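Local coordinates for antigen MTB48, Mycobacterial protein (Mycobacterium smegmatis, PDB 4WJ1), which is secreted through the ESX-1 type VII secretion system and is probably involved in DNA conjugation, at least in the recipient strain, at residues Ala58-Ala72 with Gly115-Tyr127. Numbering follows the deposited sequence.
Sequences ATFAAGDREGERIAA and GIPGPLAIPSMEY
R69 and R65, one turn apart on helix 40-96, each reach out to a backbone carbonyl of the extended chain 115-127, which runs antiparallel to the helix. The helix segment belongs to the PE part of EspB's PE-PPE helical bundle, and the chain is part of the long linker between helices 40-96 and 139-147. R69 NE donates to P117 O over 2.7 Å, the oxygen lying in the guanidinium plane and the donor in the carbonyl plane. Along that edge NH2 donates a hydrogen bond to a water that in turn donates to I116 O. NH1, which points to another side, makes a salt bridge to E66, its hydrogen bond using the syn lone pair of OE1 (2.9 Å). P117 O, the water and E66 OE1 all lie in the guanidinium plane and should fix the group's rotation; I286 O is a further acceptor for NH1. P119 CD sits over one of its faces, toward the rim.

R65 starts with CG anti to its own N (chi1 170°) and then bends at chi2 and chi3, curling round the carbonyl of G118 until NH1 meets G118 O at 2.6 Å. Its guanidinium lies between P117 CB on one face and L120 CD1 on the other.

Apolar contacts continue on either side of the arginines: I116 CG1 against A72 CB, and I122 CG1 against A62 CB at 3.7 Å. L120 lays CD2 alongside the helix backbone, 3.4 Å from A61 O. E66 OE2, held also by S285 OG, accepts from a water that donates to A62 O as well and accepts a hydrogen bond from L120 N at 2.8 Å.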
ATOM      1  N   ALA A  58       2.890   0.113  -5.881  1.00 31.16           N
ATOM      2  CA  ALA A  58       3.223  -0.916  -6.856  1.00 34.17           C
ATOM      3  C   ALA A  58       2.681  -2.273  -6.399  1.00 36.64           C
ATOM      4  O   ALA A  58       2.205  -3.064  -7.205  1.00 39.74           O
ATOM      5  CB  ALA A  58       4.711  -0.984  -7.069  1.00 27.27           C
ATOM      6  N   THR A  59       2.743  -2.510  -5.094  1.00 31.56           N
ATOM      7  CA  THR A  59       2.269  -3.748  -4.492  1.00 30.37           C
ATOM      8  C   THR A  59       0.759  -3.843  -4.644  1.00 36.50           C
ATOM      9  O   THR A  59       0.226  -4.906  -4.960  1.00 40.68           O
ATOM     10  CB  THR A  59       2.674  -3.824  -3.003  1.00 33.06           C
ATOM     11  OG1 THR A  59       4.105  -3.854  -2.910  1.00 34.57           O
ATOM     12  CG2 THR A  59       2.106  -5.056  -2.327  1.00 32.27           C
ATOM     13  N   PHE A  60       0.077  -2.718  -4.449  1.00 32.26           N
ATOM     14  CA  PHE A  60      -1.373  -2.674  -4.584  1.00 26.21           C
ATOM     15  C   PHE A  60      -1.748  -3.011  -6.014  1.00 31.42           C
ATOM     16  O   PHE A  60      -2.757  -3.659  -6.255  1.00 38.14           O
ATOM     17  CB  PHE A  60      -1.925  -1.294  -4.217  1.00 30.47           C
ATOM     18  CG  PHE A  60      -1.656  -0.873  -2.792  1.00 31.07           C
ATOM     19  CD1 PHE A  60      -1.299  -1.801  -1.828  1.00 29.35           C
ATOM     20  CD2 PHE A  60      -1.776   0.461  -2.419  1.00 31.04           C
ATOM     21  CE1 PHE A  60      -1.054  -1.415  -0.517  1.00 31.18           C
ATOM     22  CE2 PHE A  60      -1.539   0.860  -1.115  1.00 27.89           C
ATOM     23  CZ  PHE A  60      -1.179  -0.079  -0.162  1.00 32.27           C
ATOM     24  N   ALA A  61      -0.943  -2.553  -6.970  1.00 29.03           N
ATOM     25  CA  ALA A  61      -1.218  -2.841  -8.378  1.00 34.18           C
ATOM     26  C   ALA A  61      -1.092  -4.349  -8.644  1.00 35.80           C
ATOM     27  O   ALA A  61      -1.836  -4.900  -9.457  1.00 30.49           O
ATOM     28  CB  ALA A  61      -0.287  -2.066  -9.289  1.00 25.70           C
ATOM     29  N   ALA A  62      -0.145  -5.007  -7.979  1.00 25.06           N
ATOM     30  CA  ALA A  62      -0.023  -6.457  -8.103  1.00 34.37           C
ATOM     31  C   ALA A  62      -1.273  -7.109  -7.518  1.00 35.59           C
ATOM     32  O   ALA A  62      -1.807  -8.066  -8.082  1.00 39.81           O
ATOM     33  CB  ALA A  62       1.223  -6.957  -7.412  1.00 33.48           C
ATOM     34  N   GLY A  63      -1.753  -6.546  -6.412  1.00 32.42           N
ATOM     35  CA  GLY A  63      -2.975  -6.993  -5.771  1.00 30.43           C
ATOM     36  C   GLY A  63      -4.156  -6.958  -6.718  1.00 31.16           C
ATOM     37  O   GLY A  63      -4.895  -7.938  -6.842  1.00 37.46           O
ATOM     38  N   ASP A  64      -4.322  -5.833  -7.403  1.00 24.33           N
ATOM     39  CA  ASP A  64      -5.348  -5.695  -8.434  1.00 28.93           C
ATOM     40  C   ASP A  64      -5.286  -6.825  -9.458  1.00 35.28           C
ATOM     41  O   ASP A  64      -6.314  -7.341  -9.873  1.00 40.17           O
ATOM     42  CB  ASP A  64      -5.212  -4.358  -9.159  1.00 30.26           C
ATOM     43  CG  ASP A  64      -5.552  -3.157  -8.266  1.00 38.34           C
ATOM     44  OD1 ASP A  64      -6.226  -3.344  -7.230  1.00 37.30           O
ATOM     45  OD2 ASP A  64      -5.167  -2.019  -8.624  1.00 35.73           O
ATOM     46  N   ARG A  65      -4.074  -7.202  -9.853  1.00 28.26           N
ATOM     47  CA  ARG A  65      -3.885  -8.220 -10.861  1.00 29.52           C
ATOM     48  C   ARG A  65      -4.483  -9.523 -10.345  1.00 35.40           C
ATOM     49  O   ARG A  65      -5.222 -10.199 -11.049  1.00 40.83           O
ATOM     50  CB  ARG A  65      -2.401  -8.386 -11.193  1.00 33.21           C
ATOM     51  CG  ARG A  65      -2.101  -9.589 -12.070  1.00 31.05           C
ATOM     52  CD  ARG A  65      -2.967  -9.572 -13.319  1.00 34.37           C
ATOM     53  NE  ARG A  65      -2.617  -8.476 -14.222  1.00 42.47           N
ATOM     54  CZ  ARG A  65      -1.518  -8.445 -14.969  1.00 43.57           C
ATOM     55  NH1 ARG A  65      -0.652  -9.445 -14.922  1.00 47.57           N
ATOM     56  NH2 ARG A  65      -1.281  -7.417 -15.763  1.00 44.05           N
ATOM     57  N   GLU A  66      -4.192  -9.835  -9.089  1.00 25.96           N
ATOM     58  CA  GLU A  66      -4.705 -11.030  -8.461  1.00 31.95           C
ATOM     59  C   GLU A  66      -6.226 -11.089  -8.386  1.00 39.15           C
ATOM     60  O   GLU A  66      -6.818 -12.155  -8.569  1.00 38.48           O
ATOM     61  CB  GLU A  66      -4.091 -11.166  -7.081  1.00 25.57           C
ATOM     62  CG  GLU A  66      -2.584 -11.442  -7.184  1.00 39.35           C
ATOM     63  CD  GLU A  66      -2.220 -12.605  -8.156  1.00 54.22           C
ATOM     64  OE1 GLU A  66      -3.053 -13.532  -8.372  1.00 50.14           O
ATOM     65  OE2 GLU A  66      -1.087 -12.582  -8.708  1.00 42.31           O
ATOM     66  N   GLY A  67      -6.856  -9.948  -8.149  1.00 30.04           N
ATOM     67  CA  GLY A  67      -8.299  -9.906  -8.081  1.00 30.01           C
ATOM     68  C   GLY A  67      -8.842 -10.288  -9.437  1.00 38.08           C
ATOM     69  O   GLY A  67      -9.782 -11.074  -9.547  1.00 47.92           O
ATOM     70  N   GLU A  68      -8.208  -9.754 -10.475  1.00 34.50           N
ATOM     71  CA  GLU A  68      -8.604 -10.054 -11.843  1.00 35.56           C
ATOM     72  C   GLU A  68      -8.349 -11.514 -12.197  1.00 39.31           C
ATOM     73  O   GLU A  68      -9.077 -12.083 -12.997  1.00 39.51           O
ATOM     74  CB  GLU A  68      -7.863  -9.145 -12.816  1.00 33.29           C
ATOM     75  CG  GLU A  68      -8.209  -7.679 -12.637  1.00 47.33           C
ATOM     76  CD  GLU A  68      -7.181  -6.768 -13.263  1.00 61.60           C
ATOM     77  OE1 GLU A  68      -7.139  -5.577 -12.879  1.00 67.68           O
ATOM     78  OE2 GLU A  68      -6.420  -7.252 -14.135  1.00 67.23           O
ATOM     79  N   ARG A  69      -7.315 -12.108 -11.606  1.00 27.76           N
ATOM     80  CA  ARG A  69      -6.990 -13.499 -11.888  1.00 32.03           C
ATOM     81  C   ARG A  69      -8.020 -14.431 -11.259  1.00 35.98           C
ATOM     82  O   ARG A  69      -8.456 -15.394 -11.889  1.00 39.98           O
ATOM     83  CB  ARG A  69      -5.582 -13.842 -11.401  1.00 28.45           C
ATOM     84  CG  ARG A  69      -4.504 -13.050 -12.113  1.00 30.70           C
ATOM     85  CD  ARG A  69      -3.108 -13.516 -11.752  1.00 30.33           C
ATOM     86  NE  ARG A  69      -2.888 -14.870 -12.234  1.00 35.10           N
ATOM     87  CZ  ARG A  69      -2.846 -15.945 -11.455  1.00 36.28           C
ATOM     88  NH1 ARG A  69      -2.991 -15.823 -10.141  1.00 38.61           N
ATOM     89  NH2 ARG A  69      -2.644 -17.140 -11.992  1.00 33.85           N
ATOM     90  N   ILE A  70      -8.426 -14.126 -10.030  1.00 35.96           N
ATOM     91  CA  ILE A  70      -9.477 -14.888  -9.378  1.00 32.89           C
ATOM     92  C   ILE A  70     -10.758 -14.789 -10.192  1.00 39.22           C
ATOM     93  O   ILE A  70     -11.443 -15.788 -10.394  1.00 46.86           O
ATOM     94  CB  ILE A  70      -9.733 -14.410  -7.945  1.00 30.82           C
ATOM     95  CG1 ILE A  70      -8.491 -14.654  -7.087  1.00 27.92           C
ATOM     96  CG2 ILE A  70     -10.959 -15.107  -7.352  1.00 28.12           C
ATOM     97  CD1 ILE A  70      -8.729 -14.428  -5.620  1.00 30.98           C
ATOM     98  N   ALA A  71     -11.063 -13.595 -10.687  1.00 33.20           N
ATOM     99  CA  ALA A  71     -12.252 -13.408 -11.524  1.00 35.31           C
ATOM    100  C   ALA A  71     -12.182 -14.305 -12.744  1.00 33.83           C
ATOM    101  O   ALA A  71     -13.156 -14.938 -13.120  1.00 42.72           O
ATOM    102  CB  ALA A  71     -12.397 -11.956 -11.964  1.00 28.58           C
ATOM    103  N   ALA A  72     -11.014 -14.344 -13.366  1.00 30.91           N
ATOM    104  CA  ALA A  72     -10.850 -15.082 -14.596  1.00 37.65           C
ATOM    105  C   ALA A  72     -10.952 -16.581 -14.317  1.00 36.60           C
ATOM    106  O   ALA A  72     -11.523 -17.329 -15.107  1.00 40.98           O
ATOM    107  CB  ALA A  72      -9.521 -14.736 -15.244  1.00 38.01           C
ATOM    108  N   GLY A 115      -5.390 -19.169 -20.318  1.00 54.81           N
ATOM    109  CA  GLY A 115      -5.433 -17.815 -20.860  1.00 51.32           C
ATOM    110  C   GLY A 115      -5.475 -16.709 -19.821  1.00 58.32           C
ATOM    111  O   GLY A 115      -5.502 -15.525 -20.154  1.00 71.73           O
ATOM    112  N   ILE A 116      -5.483 -17.097 -18.553  1.00 56.46           N
ATOM    113  CA  ILE A 116      -5.515 -16.157 -17.438  1.00 50.36           C
ATOM    114  C   ILE A 116      -4.164 -15.470 -17.256  1.00 45.80           C
ATOM    115  O   ILE A 116      -3.130 -16.137 -17.212  1.00 48.82           O
ATOM    116  CB  ILE A 116      -5.911 -16.893 -16.149  1.00 49.14           C
ATOM    117  CG1 ILE A 116      -7.340 -17.394 -16.272  1.00 50.78           C
ATOM    118  CG2 ILE A 116      -5.774 -16.015 -14.949  1.00 51.82           C
ATOM    119  CD1 ILE A 116      -7.803 -18.150 -15.078  1.00 60.10           C
ATOM    120  N   PRO A 117      -4.165 -14.134 -17.156  1.00 44.14           N
ATOM    121  CA  PRO A 117      -2.946 -13.331 -16.981  1.00 46.80           C
ATOM    122  C   PRO A 117      -2.122 -13.783 -15.784  1.00 44.13           C
ATOM    123  O   PRO A 117      -2.678 -14.307 -14.823  1.00 45.59           O
ATOM    124  CB  PRO A 117      -3.479 -11.915 -16.749  1.00 44.85           C
ATOM    125  CG  PRO A 117      -4.833 -11.922 -17.335  1.00 45.88           C
ATOM    126  CD  PRO A 117      -5.375 -13.300 -17.174  1.00 47.54           C
ATOM    127  N   GLY A 118      -0.816 -13.568 -15.834  1.00 41.42           N
ATOM    128  CA  GLY A 118       0.035 -14.020 -14.752  1.00 42.64           C
ATOM    129  C   GLY A 118       0.113 -12.964 -13.671  1.00 46.01           C
ATOM    130  O   GLY A 118      -0.374 -11.839 -13.854  1.00 39.21           O
ATOM    131  N   PRO A 119       0.725 -13.319 -12.534  1.00 42.55           N
ATOM    132  CA  PRO A 119       0.989 -12.335 -11.481  1.00 38.55           C
ATOM    133  C   PRO A 119       1.710 -11.122 -12.045  1.00 45.48           C
ATOM    134  O   PRO A 119       2.459 -11.258 -13.016  1.00 47.25           O
ATOM    135  CB  PRO A 119       1.870 -13.102 -10.497  1.00 42.26           C
ATOM    136  CG  PRO A 119       1.490 -14.562 -10.713  1.00 39.98           C
ATOM    137  CD  PRO A 119       1.197 -14.669 -12.180  1.00 40.26           C
ATOM    138  N   LEU A 120       1.462  -9.955 -11.461  1.00 39.80           N
ATOM    139  CA  LEU A 120       2.099  -8.716 -11.901  1.00 41.39           C
ATOM    140  C   LEU A 120       3.473  -8.539 -11.239  1.00 44.57           C
ATOM    141  O   LEU A 120       3.630  -8.785 -10.042  1.00 48.91           O
ATOM    142  CB  LEU A 120       1.202  -7.512 -11.587  1.00 36.87           C
ATOM    143  CG  LEU A 120       1.726  -6.156 -12.062  1.00 41.93           C
ATOM    144  CD1 LEU A 120       1.725  -6.090 -13.581  1.00 40.95           C
ATOM    145  CD2 LEU A 120       0.931  -4.994 -11.466  1.00 39.07           C
ATOM    146  N   ALA A 121       4.467  -8.132 -12.025  1.00 40.83           N
ATOM    147  CA  ALA A 121       5.785  -7.810 -11.483  1.00 45.70           C
ATOM    148  C   ALA A 121       5.719  -6.608 -10.547  1.00 51.76           C
ATOM    149  O   ALA A 121       5.075  -5.601 -10.858  1.00 49.16           O
ATOM    150  CB  ALA A 121       6.774  -7.536 -12.606  1.00 43.85           C
ATOM    151  N   ILE A 122       6.397  -6.718  -9.407  1.00 51.01           N
ATOM    152  CA  ILE A 122       6.552  -5.599  -8.483  1.00 46.16           C
ATOM    153  C   ILE A 122       7.981  -5.050  -8.584  1.00 52.19           C
ATOM    154  O   ILE A 122       8.923  -5.630  -8.029  1.00 51.55           O
ATOM    155  CB  ILE A 122       6.235  -6.023  -7.035  1.00 46.23           C
ATOM    156  CG1 ILE A 122       4.866  -6.706  -6.969  1.00 39.26           C
ATOM    157  CG2 ILE A 122       6.311  -4.827  -6.077  1.00 40.32           C
ATOM    158  CD1 ILE A 122       4.464  -7.111  -5.572  1.00 39.14           C
ATOM    159  N   PRO A 123       8.146  -3.926  -9.302  1.00 55.12           N
ATOM    160  CA  PRO A 123       9.465  -3.381  -9.638  1.00 59.62           C
ATOM    161  C   PRO A 123      10.353  -3.189  -8.418  1.00 63.27           C
ATOM    162  O   PRO A 123       9.863  -2.862  -7.339  1.00 52.95           O
ATOM    163  CB  PRO A 123       9.134  -2.030 -10.279  1.00 55.79           C
ATOM    164  CG  PRO A 123       7.791  -1.695  -9.767  1.00 56.43           C
ATOM    165  CD  PRO A 123       7.073  -3.005  -9.700  1.00 50.14           C
ATOM    166  N   SER A 124      11.652  -3.408  -8.592  1.00 75.18           N
ATOM    167  CA  SER A 124      12.606  -3.216  -7.510  1.00 84.47           C
ATOM    168  C   SER A 124      12.894  -1.736  -7.298  1.00 88.85           C
ATOM    169  O   SER A 124      13.207  -0.995  -8.235  1.00 86.19           O
ATOM    170  CB  SER A 124      13.893  -3.966  -7.800  1.00 95.60           C
ATOM    171  OG  SER A 124      13.652  -5.364  -7.847  1.00105.90           O
HETATM  172  N   MSE A 125      12.759  -1.303  -6.055  1.00 78.45           N
HETATM  173  CA  MSE A 125      13.102   0.059  -5.684  1.00 78.68           C
HETATM  174  C   MSE A 125      14.120   0.003  -4.549  1.00 74.08           C
HETATM  175  O   MSE A 125      13.875  -0.636  -3.523  1.00 69.30           O
HETATM  176  CB  MSE A 125      11.840   0.835  -5.286  1.00 80.52           C
HETATM  177  CG  MSE A 125      10.848   1.010  -6.434  1.00 79.88           C
HETATM  178 SE   MSE A 125       8.949   1.082  -5.959  0.33 58.83          SE
HETATM  179  CE  MSE A 125       8.643  -0.796  -5.580  1.00 76.98           C
ATOM    180  N   GLU A 126      15.279   0.628  -4.740  1.00 69.89           N
ATOM    181  CA  GLU A 126      16.280   0.575  -3.691  1.00 73.19           C
ATOM    182  C   GLU A 126      15.928   1.600  -2.624  1.00 66.97           C
ATOM    183  O   GLU A 126      15.703   2.776  -2.911  1.00 66.69           O
ATOM    184  CB  GLU A 126      17.701   0.801  -4.223  1.00 83.32           C
ATOM    185  CG  GLU A 126      18.720  -0.098  -3.511  1.00 95.01           C
ATOM    186  CD  GLU A 126      20.101   0.528  -3.372  1.00105.41           C
ATOM    187  OE1 GLU A 126      20.435   1.436  -4.163  1.00108.98           O
ATOM    188  OE2 GLU A 126      20.854   0.109  -2.462  1.00105.49           O
ATOM    189  N   TYR A 127      15.865   1.123  -1.390  1.00 61.25           N
ATOM    190  CA  TYR A 127      15.472   1.943  -0.264  1.00 59.96           C
ATOM    191  C   TYR A 127      16.647   2.816   0.162  1.00 65.58           C
ATOM    192  O   TYR A 127      17.758   2.323   0.372  1.00 68.33           O
ATOM    193  CB  TYR A 127      14.996   1.051   0.876  1.00 51.82           C
ATOM    194  CG  TYR A 127      14.335   1.758   2.027  1.00 48.20           C
ATOM    195  CD1 TYR A 127      13.034   2.248   1.915  1.00 46.59           C
ATOM    196  CD2 TYR A 127      14.999   1.911   3.240  1.00 41.45           C
ATOM    197  CE1 TYR A 127      12.414   2.881   2.977  1.00 37.50           C
ATOM    198  CE2 TYR A 127      14.393   2.550   4.310  1.00 44.75           C
ATOM    199  CZ  TYR A 127      13.104   3.034   4.172  1.00 48.32           C
ATOM    200  OH  TYR A 127      12.505   3.662   5.239  1.00 61.12           O
TER
HETATM  201  O   HOH W   1       3.633  -3.532  -9.506  1.00 45.29           O
HETATM  202  O   HOH W   2       0.193 -10.138  -9.012  1.00 32.05           O
HETATM  203  O   HOH W   3      -2.077 -17.309 -14.823  1.00 47.83           O